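Local structure of cysteine synthase (Fusobacterium nucleatum subsp. nucleatum, 5Z5C) at residues B[181-186]-B[190-195]; B[210-215]-B[277-282]. The protein is a pyridoxal 5'-phosphate-dependent enzyme that probably releases hydrogen sulfide from L-cysteine and may also act as a cysteine synthase. All coordinates share one frame; numbering follows the deposited sequence.

How the contacts relate
Contacts 1 and 2 lie on neighbouring parallel strands of one sheet, 182-186 and 210-214, with their centres about 10 Å apart. They come in series along the chain: contact 1 is closed by the short turn into helix 191-196, the chain then enters strand 210-214, and contact 2 waits for helix 275-288 much later. Two bonds tie them together: Leu212 N lies 3.0 Å from Ala185 O as part of the sheet, and Asn280 OD1 lies 2.9 Å from Gly186 N. Helix 275-288 is thereby attached to the strand end that leads into the cofactor's phosphate site, and Ser276 at its start also binds pyridoxal phosphate.

Contact 1 of 2, residues B[181-186]-B[190-195]; sequences DGFVAG and GGTVMG. With PLP (pyridoxal-5'-phosphate), chain G.
Thr192 reaches back from the first turn of its helix to the strand, and its methyl CG2 rests 3.9 Å from Ala185 CB. That methyl also sits at the edge of the Phe183 ring, close to the ring plane. Val193 packs beside it, its CB 4.3 Å from Ala185 CB, while Phe183 CE2 approaches Val193 CG2 more loosely. Thr192 works in two directions: with OG1 beside the backbone N (chi1 -65°) and CG2 anti to it, the methyl faces the strand and the hydroxyl is left for the cofactor, where Thr192 OG1 donates to PLP O2P at 2.6 Å. The backbone N of Thr192 donates to the same oxygen, so residue and phosphate are held at two points. Gly190 N, at the N-cap, donates to PLP O3P at 2.8 Å. One water bridges strand, helix and cofactor, accepting from Val193 N and donating to Gly186 O and to PLP O3P. Farther out, Thr189 OG1 bonds Gly191 N. Strand and helix run nearly antiparallel, at 159°. This is the glycine-rich strand-turn-helix phosphate site of a pyridoxal-phosphate enzyme, where the helix start probably helps to stabilise the phosphate's negative charge.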
ATOM      1  N   ASP B 181       2.388 -24.135  15.738  1.00 40.14           N
ATOM      2  CA  ASP B 181       1.338 -25.097  16.118  1.00 39.58           C
ATOM      3  C   ASP B 181       0.186 -25.059  15.149  1.00 38.76           C
ATOM      4  O   ASP B 181      -0.518 -26.043  14.951  1.00 38.62           O
ATOM      5  CB  ASP B 181       0.873 -24.807  17.549  1.00 40.21           C
ATOM      6  CG  ASP B 181       1.987 -24.997  18.550  1.00 40.10           C
ATOM      7  OD1 ASP B 181       2.591 -26.057  18.561  1.00 40.63           O
ATOM      8  OD2 ASP B 181       2.283 -24.058  19.308  1.00 42.75           O
ATOM      9  N   GLY B 182      -0.013 -23.912  14.512  1.00 37.84           N
ATOM     10  CA  GLY B 182      -1.031 -23.816  13.495  1.00 36.75           C
ATOM     11  C   GLY B 182      -1.001 -22.547  12.645  1.00 35.26           C
ATOM     12  O   GLY B 182      -0.361 -21.550  12.983  1.00 34.00           O
ATOM     13  N   PHE B 183      -1.754 -22.618  11.561  1.00 34.60           N
ATOM     14  CA  PHE B 183      -1.927 -21.551  10.597  1.00 34.94           C
ATOM     15  C   PHE B 183      -3.383 -21.594  10.105  1.00 35.65           C
ATOM     16  O   PHE B 183      -3.889 -22.684   9.828  1.00 37.28           O
ATOM     17  CB  PHE B 183      -0.992 -21.763   9.396  1.00 34.70           C
ATOM     18  CG  PHE B 183      -1.214 -20.780   8.277  1.00 34.60           C
ATOM     19  CD1 PHE B 183      -0.533 -19.549   8.266  1.00 34.53           C
ATOM     20  CD2 PHE B 183      -2.134 -21.032   7.298  1.00 34.24           C
ATOM     21  CE1 PHE B 183      -0.761 -18.614   7.273  1.00 33.64           C
ATOM     22  CE2 PHE B 183      -2.356 -20.120   6.295  1.00 34.60           C
ATOM     23  CZ  PHE B 183      -1.672 -18.910   6.289  1.00 34.36           C
ATOM     24  N   VAL B 184      -3.995 -20.418   9.916  1.00 34.72           N
ATOM     25  CA  VAL B 184      -5.353 -20.253   9.411  1.00 34.48           C
ATOM     26  C   VAL B 184      -5.314 -19.220   8.287  1.00 34.19           C
ATOM     27  O   VAL B 184      -4.590 -18.195   8.407  1.00 33.48           O
ATOM     28  CB  VAL B 184      -6.283 -19.713  10.549  1.00 35.42           C
ATOM     29  CG1 VAL B 184      -7.703 -19.512  10.038  1.00 36.43           C
ATOM     30  CG2 VAL B 184      -6.267 -20.647  11.753  1.00 35.59           C
ATOM     31  N   ALA B 185      -6.065 -19.474   7.215  1.00 33.99           N
ATOM     32  CA  ALA B 185      -6.297 -18.484   6.176  1.00 34.16           C
ATOM     33  C   ALA B 185      -7.627 -18.697   5.462  1.00 34.86           C
ATOM     34  O   ALA B 185      -7.945 -19.826   5.036  1.00 34.90           O
ATOM     35  CB  ALA B 185      -5.171 -18.507   5.133  1.00 33.88           C
ATOM     36  N   GLY B 186      -8.366 -17.591   5.291  1.00 35.00           N
ATOM     37  CA  GLY B 186      -9.533 -17.548   4.419  1.00 35.32           C
ATOM     38  C   GLY B 186      -9.187 -18.043   3.014  1.00 35.79           C
ATOM     39  O   GLY B 186      -8.074 -17.822   2.517  1.00 34.38           O
ATOM     40  N   GLY B 190      -7.758 -20.422  -2.673  1.00 40.43           N
ATOM     41  CA  GLY B 190      -7.152 -21.454  -1.875  1.00 40.41           C
ATOM     42  C   GLY B 190      -5.651 -21.517  -1.998  1.00 39.63           C
ATOM     43  O   GLY B 190      -5.011 -22.288  -1.288  1.00 39.45           O
ATOM     44  N   GLY B 191      -5.075 -20.653  -2.830  1.00 39.40           N
ATOM     45  CA  GLY B 191      -3.648 -20.709  -3.069  1.00 38.77           C
ATOM     46  C   GLY B 191      -2.871 -20.417  -1.806  1.00 37.43           C
ATOM     47  O   GLY B 191      -1.829 -21.011  -1.580  1.00 37.45           O
ATOM     48  N   THR B 192      -3.381 -19.515  -0.977  1.00 36.25           N
ATOM     49  CA  THR B 192      -2.700 -19.152   0.252  1.00 35.87           C
ATOM     50  C   THR B 192      -2.632 -20.310   1.264  1.00 36.22           C
ATOM     51  O   THR B 192      -1.546 -20.698   1.730  1.00 36.11           O
ATOM     52  CB  THR B 192      -3.351 -17.884   0.871  1.00 35.05           C
ATOM     53  OG1 THR B 192      -3.139 -16.790  -0.026  1.00 34.26           O
ATOM     54  CG2 THR B 192      -2.741 -17.574   2.257  1.00 35.04           C
ATOM     55  N   VAL B 193      -3.778 -20.872   1.606  1.00 36.21           N
ATOM     56  CA  VAL B 193      -3.775 -21.939   2.604  1.00 36.92           C
ATOM     57  C   VAL B 193      -3.037 -23.210   2.159  1.00 37.57           C
ATOM     58  O   VAL B 193      -2.258 -23.755   2.929  1.00 38.21           O
ATOM     59  CB  VAL B 193      -5.210 -22.273   3.085  1.00 37.03           C
ATOM     60  CG1 VAL B 193      -5.991 -23.079   2.053  1.00 37.49           C
ATOM     61  CG2 VAL B 193      -5.197 -22.963   4.426  1.00 37.26           C
ATOM     62  N   MET B 194      -3.217 -23.610   0.912  1.00 39.47           N
ATOM     63  CA  MET B 194      -2.567 -24.803   0.341  1.00 40.74           C
ATOM     64  C   MET B 194      -1.054 -24.648   0.256  1.00 39.87           C
ATOM     65  O   MET B 194      -0.319 -25.532   0.649  1.00 39.66           O
ATOM     66  CB  MET B 194      -3.104 -25.107  -1.063  1.00 42.53           C
ATOM     67  CG  MET B 194      -4.578 -25.507  -1.117  1.00 44.43           C
ATOM     68  SD  MET B 194      -4.999 -27.028  -0.229  1.00 47.77           S
ATOM     69  CE  MET B 194      -3.667 -28.106  -0.752  1.00 47.38           C
ATOM     70  N   GLY B 195      -0.583 -23.514  -0.258  1.00 39.63           N
ATOM     71  CA  GLY B 195       0.845 -23.294  -0.435  1.00 38.74           C
ATOM     72  C   GLY B 195       1.596 -23.147   0.864  1.00 38.66           C
ATOM     73  O   GLY B 195       2.670 -23.736   1.035  1.00 38.48           O
TER
HETATM   74  N1  PLP G 401      -8.368 -11.893   1.231  1.00 34.81           N
HETATM   75  C2  PLP G 401      -8.265 -11.010   0.212  1.00 34.42           C
HETATM   76  C2A PLP G 401      -8.379  -9.526   0.429  1.00 33.95           C
HETATM   77  C3  PLP G 401      -8.031 -11.514  -1.153  1.00 34.88           C
HETATM   78  O3  PLP G 401      -7.929 -10.666  -2.197  1.00 34.90           O
HETATM   79  C4  PLP G 401      -7.930 -12.970  -1.366  1.00 35.71           C
HETATM   80  C4A PLP G 401      -7.704 -13.513  -2.724  1.00 35.93           C
HETATM   81  C5  PLP G 401      -8.056 -13.835  -0.176  1.00 35.31           C
HETATM   82  C6  PLP G 401      -8.276 -13.236   1.063  1.00 35.08           C
HETATM   83  C5A PLP G 401      -7.959 -15.338  -0.342  1.00 36.43           C
HETATM   84  O4P PLP G 401      -6.671 -15.776  -0.801  1.00 36.57           O
HETATM   85  P   PLP G 401      -6.488 -17.039  -1.789  1.00 35.96           P
HETATM   86  O1P PLP G 401      -7.073 -16.595  -3.100  1.00 36.20           O
HETATM   87  O2P PLP G 401      -5.003 -17.302  -1.783  1.00 35.61           O
HETATM   88  O3P PLP G 401      -7.257 -18.141  -1.087  1.00 36.40           O
HETATM   89  O   HOH W   1      -6.336 -19.658   1.084  1.00 34.73           O

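Contact 2 of 2, residues B[210-215]-B[277-282]; sequences CPLEPL and SGANFI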
ATOM      1  N   CYS B 210      -5.717 -24.836   8.884  1.00 41.50           N
ATOM      2  CA  CYS B 210      -7.163 -24.726   8.861  1.00 43.10           C
ATOM      3  C   CYS B 210      -7.600 -23.672   7.846  1.00 43.31           C
ATOM      4  O   CYS B 210      -7.227 -22.482   7.987  1.00 43.17           O
ATOM      5  CB  CYS B 210      -7.693 -24.368  10.255  1.00 43.30           C
ATOM      6  SG  CYS B 210      -7.406 -25.621  11.530  1.00 45.75           S
ATOM      7  N   PRO B 211      -8.376 -24.081   6.816  1.00 43.43           N
ATOM      8  CA  PRO B 211      -8.900 -23.097   5.889  1.00 42.66           C
ATOM      9  C   PRO B 211     -10.095 -22.433   6.506  1.00 42.43           C
ATOM     10  O   PRO B 211     -10.794 -23.040   7.357  1.00 43.09           O
ATOM     11  CB  PRO B 211      -9.281 -23.927   4.660  1.00 43.69           C
ATOM     12  CG  PRO B 211      -9.675 -25.266   5.234  1.00 44.17           C
ATOM     13  CD  PRO B 211      -8.838 -25.447   6.478  1.00 44.22           C
ATOM     14  N   LEU B 212     -10.345 -21.192   6.093  1.00 40.66           N
ATOM     15  CA  LEU B 212     -11.382 -20.410   6.708  1.00 39.94           C
ATOM     16  C   LEU B 212     -12.433 -20.048   5.686  1.00 40.12           C
ATOM     17  O   LEU B 212     -12.128 -19.794   4.530  1.00 38.97           O
ATOM     18  CB  LEU B 212     -10.763 -19.183   7.400  1.00 40.31           C
ATOM     19  CG  LEU B 212     -11.699 -18.138   8.027  1.00 40.34           C
ATOM     20  CD1 LEU B 212     -11.002 -17.380   9.126  1.00 40.55           C
ATOM     21  CD2 LEU B 212     -12.241 -17.164   6.974  1.00 40.44           C
ATOM     22  N   GLU B 213     -13.682 -20.035   6.131  1.00 40.24           N
ATOM     23  CA  GLU B 213     -14.825 -19.649   5.306  1.00 40.98           C
ATOM     24  C   GLU B 213     -15.687 -18.703   6.144  1.00 39.85           C
ATOM     25  O   GLU B 213     -15.542 -18.678   7.353  1.00 40.19           O
ATOM     26  CB  GLU B 213     -15.647 -20.907   4.896  1.00 42.73           C
ATOM     27  CG  GLU B 213     -16.485 -21.476   6.055  1.00 43.28           C
ATOM     28  CD  GLU B 213     -17.083 -22.865   5.849  1.00 44.31           C
ATOM     29  OE1 GLU B 213     -17.104 -23.354   4.701  1.00 44.65           O
ATOM     30  OE2 GLU B 213     -17.553 -23.459   6.842  1.00 43.40           O
ATOM     31  N   PRO B 214     -16.579 -17.935   5.520  1.00 39.50           N
ATOM     32  CA  PRO B 214     -17.608 -17.211   6.264  1.00 40.05           C
ATOM     33  C   PRO B 214     -18.759 -18.128   6.723  1.00 41.94           C
ATOM     34  O   PRO B 214     -19.271 -18.917   5.955  1.00 40.92           O
ATOM     35  CB  PRO B 214     -18.145 -16.195   5.256  1.00 40.12           C
ATOM     36  CG  PRO B 214     -17.602 -16.582   3.945  1.00 40.19           C
ATOM     37  CD  PRO B 214     -16.725 -17.785   4.079  1.00 39.62           C
ATOM     38  N   LEU B 215     -19.154 -18.013   7.980  1.00 44.24           N
ATOM     39  CA  LEU B 215     -20.350 -18.684   8.517  1.00 45.48           C
ATOM     40  C   LEU B 215     -21.641 -18.352   7.743  1.00 46.70           C
ATOM     41  O   LEU B 215     -22.536 -19.204   7.643  1.00 47.56           O
ATOM     42  CB  LEU B 215     -20.502 -18.286   9.974  1.00 46.70           C
ATOM     43  CG  LEU B 215     -21.453 -19.080  10.862  1.00 48.25           C
ATOM     44  CD1 LEU B 215     -21.076 -20.558  10.885  1.00 48.08           C
ATOM     45  CD2 LEU B 215     -21.418 -18.496  12.269  1.00 48.32           C
ATOM     46  N   SER B 277      -8.685  -9.829   6.588  1.00 29.92           N
ATOM     47  CA  SER B 277      -7.688  -9.853   7.655  1.00 29.45           C
ATOM     48  C   SER B 277      -8.337 -10.031   9.042  1.00 29.37           C
ATOM     49  O   SER B 277      -7.810 -10.760   9.896  1.00 28.71           O
ATOM     50  CB  SER B 277      -6.844  -8.571   7.634  1.00 29.05           C
ATOM     51  OG  SER B 277      -6.281  -8.350   6.354  1.00 29.24           O
ATOM     52  N   GLY B 278      -9.437  -9.312   9.271  1.00 29.56           N
ATOM     53  CA  GLY B 278     -10.146  -9.390  10.552  1.00 29.75           C
ATOM     54  C   GLY B 278     -10.670 -10.802  10.739  1.00 30.27           C
ATOM     55  O   GLY B 278     -10.603 -11.339  11.825  1.00 30.28           O
ATOM     56  N   ALA B 279     -11.154 -11.389   9.635  1.00 30.94           N
ATOM     57  CA  ALA B 279     -11.613 -12.769   9.580  1.00 31.87           C
ATOM     58  C   ALA B 279     -10.521 -13.727   9.996  1.00 32.22           C
ATOM     59  O   ALA B 279     -10.722 -14.550  10.903  1.00 32.39           O
ATOM     60  CB  ALA B 279     -12.115 -13.128   8.171  1.00 31.96           C
ATOM     61  N   ASN B 280      -9.354 -13.593   9.368  1.00 32.25           N
ATOM     62  CA  ASN B 280      -8.170 -14.407   9.719  1.00 32.17           C
ATOM     63  C   ASN B 280      -7.737 -14.293  11.168  1.00 31.81           C
ATOM     64  O   ASN B 280      -7.276 -15.279  11.738  1.00 32.49           O
ATOM     65  CB  ASN B 280      -6.969 -14.074   8.787  1.00 32.34           C
ATOM     66  CG  ASN B 280      -7.161 -14.624   7.394  1.00 33.12           C
ATOM     67  OD1 ASN B 280      -8.060 -15.425   7.186  1.00 34.69           O
ATOM     68  ND2 ASN B 280      -6.331 -14.207   6.434  1.00 32.92           N
ATOM     69  N   PHE B 281      -7.816 -13.100  11.750  1.00 31.20           N
ATOM     70  CA  PHE B 281      -7.437 -12.909  13.123  1.00 31.36           C
ATOM     71  C   PHE B 281      -8.348 -13.743  14.057  1.00 31.53           C
ATOM     72  O   PHE B 281      -7.844 -14.460  14.950  1.00 30.28           O
ATOM     73  CB  PHE B 281      -7.513 -11.432  13.519  1.00 31.74           C
ATOM     74  CG  PHE B 281      -6.928 -11.145  14.880  1.00 32.14           C
ATOM     75  CD1 PHE B 281      -7.712 -11.300  16.053  1.00 33.03           C
ATOM     76  CD2 PHE B 281      -5.618 -10.745  15.009  1.00 32.19           C
ATOM     77  CE1 PHE B 281      -7.176 -11.037  17.305  1.00 33.14           C
ATOM     78  CE2 PHE B 281      -5.071 -10.489  16.258  1.00 32.36           C
ATOM     79  CZ  PHE B 281      -5.852 -10.606  17.402  1.00 32.96           C
ATOM     80  N   ILE B 282      -9.664 -13.624  13.820  1.00 32.14           N
ATOM     81  CA  ILE B 282     -10.684 -14.350  14.574  1.00 32.97           C
ATOM     82  C   ILE B 282     -10.450 -15.830  14.350  1.00 33.30           C
ATOM     83  O   ILE B 282     -10.410 -16.599  15.305  1.00 33.24           O
ATOM     84  CB  ILE B 282     -12.131 -13.982  14.143  1.00 33.78           C
ATOM     85  CG1 ILE B 282     -12.536 -12.552  14.567  1.00 33.95           C
ATOM     86  CG2 ILE B 282     -13.095 -15.014  14.646  1.00 34.35           C
ATOM     87  CD1 ILE B 282     -12.239 -12.196  16.012  1.00 34.12           C
TER
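Strand 210-214 is an inner strand of the four-stranded parallel sheet in this enzyme, whose family belongs to the fold-type II (tryptophan synthase beta) pyridoxal-phosphate enzymes, and helix 275-288 packs against it. On the strand side the contact is made by one side chain, Leu212, which points from the strand at the helix turn carrying Ala279 and Asn280. Its CG is anti to the backbone N (chi1 175°), and this extends the branch away from the strand so that both methyls arrive at the helix. They divide the work: CD2 lies against the methyl of Ala279, 4.2 Å from its CB, whereas CD1 lies beside the carbonyl of Ala279, 3.4 Å from its O. No hydrogen bond crosses between the two segments; the interface is small, buried and held by van der Waals contact. Around it, Val252 and Val254 of the next strand pack on Leu212, and Ala259 of helix 256-263 touches Ala279, so the leucine belongs to a larger apolar layer between sheet and helices.

Asn280 is the polar neighbour in this layer. Its amide is held from both ends by groups outside the two segments: ND2 donates to Val300 O, and OD1 is already engaged by Gly186 N. Together these bonds should fix how the amide is turned and satisfy both of its polar ends in a buried place. They also link helix 275-288 to the C-terminal end of strand 182-186 and to the chain just after strand 297-298. The Asn280 side chain is about 6 Å from the cofactor at the nearest atoms. Against this fixed amide the leucine makes a looser contact, with Leu212 CD1 lying 4.0 Å from Asn280 OD1.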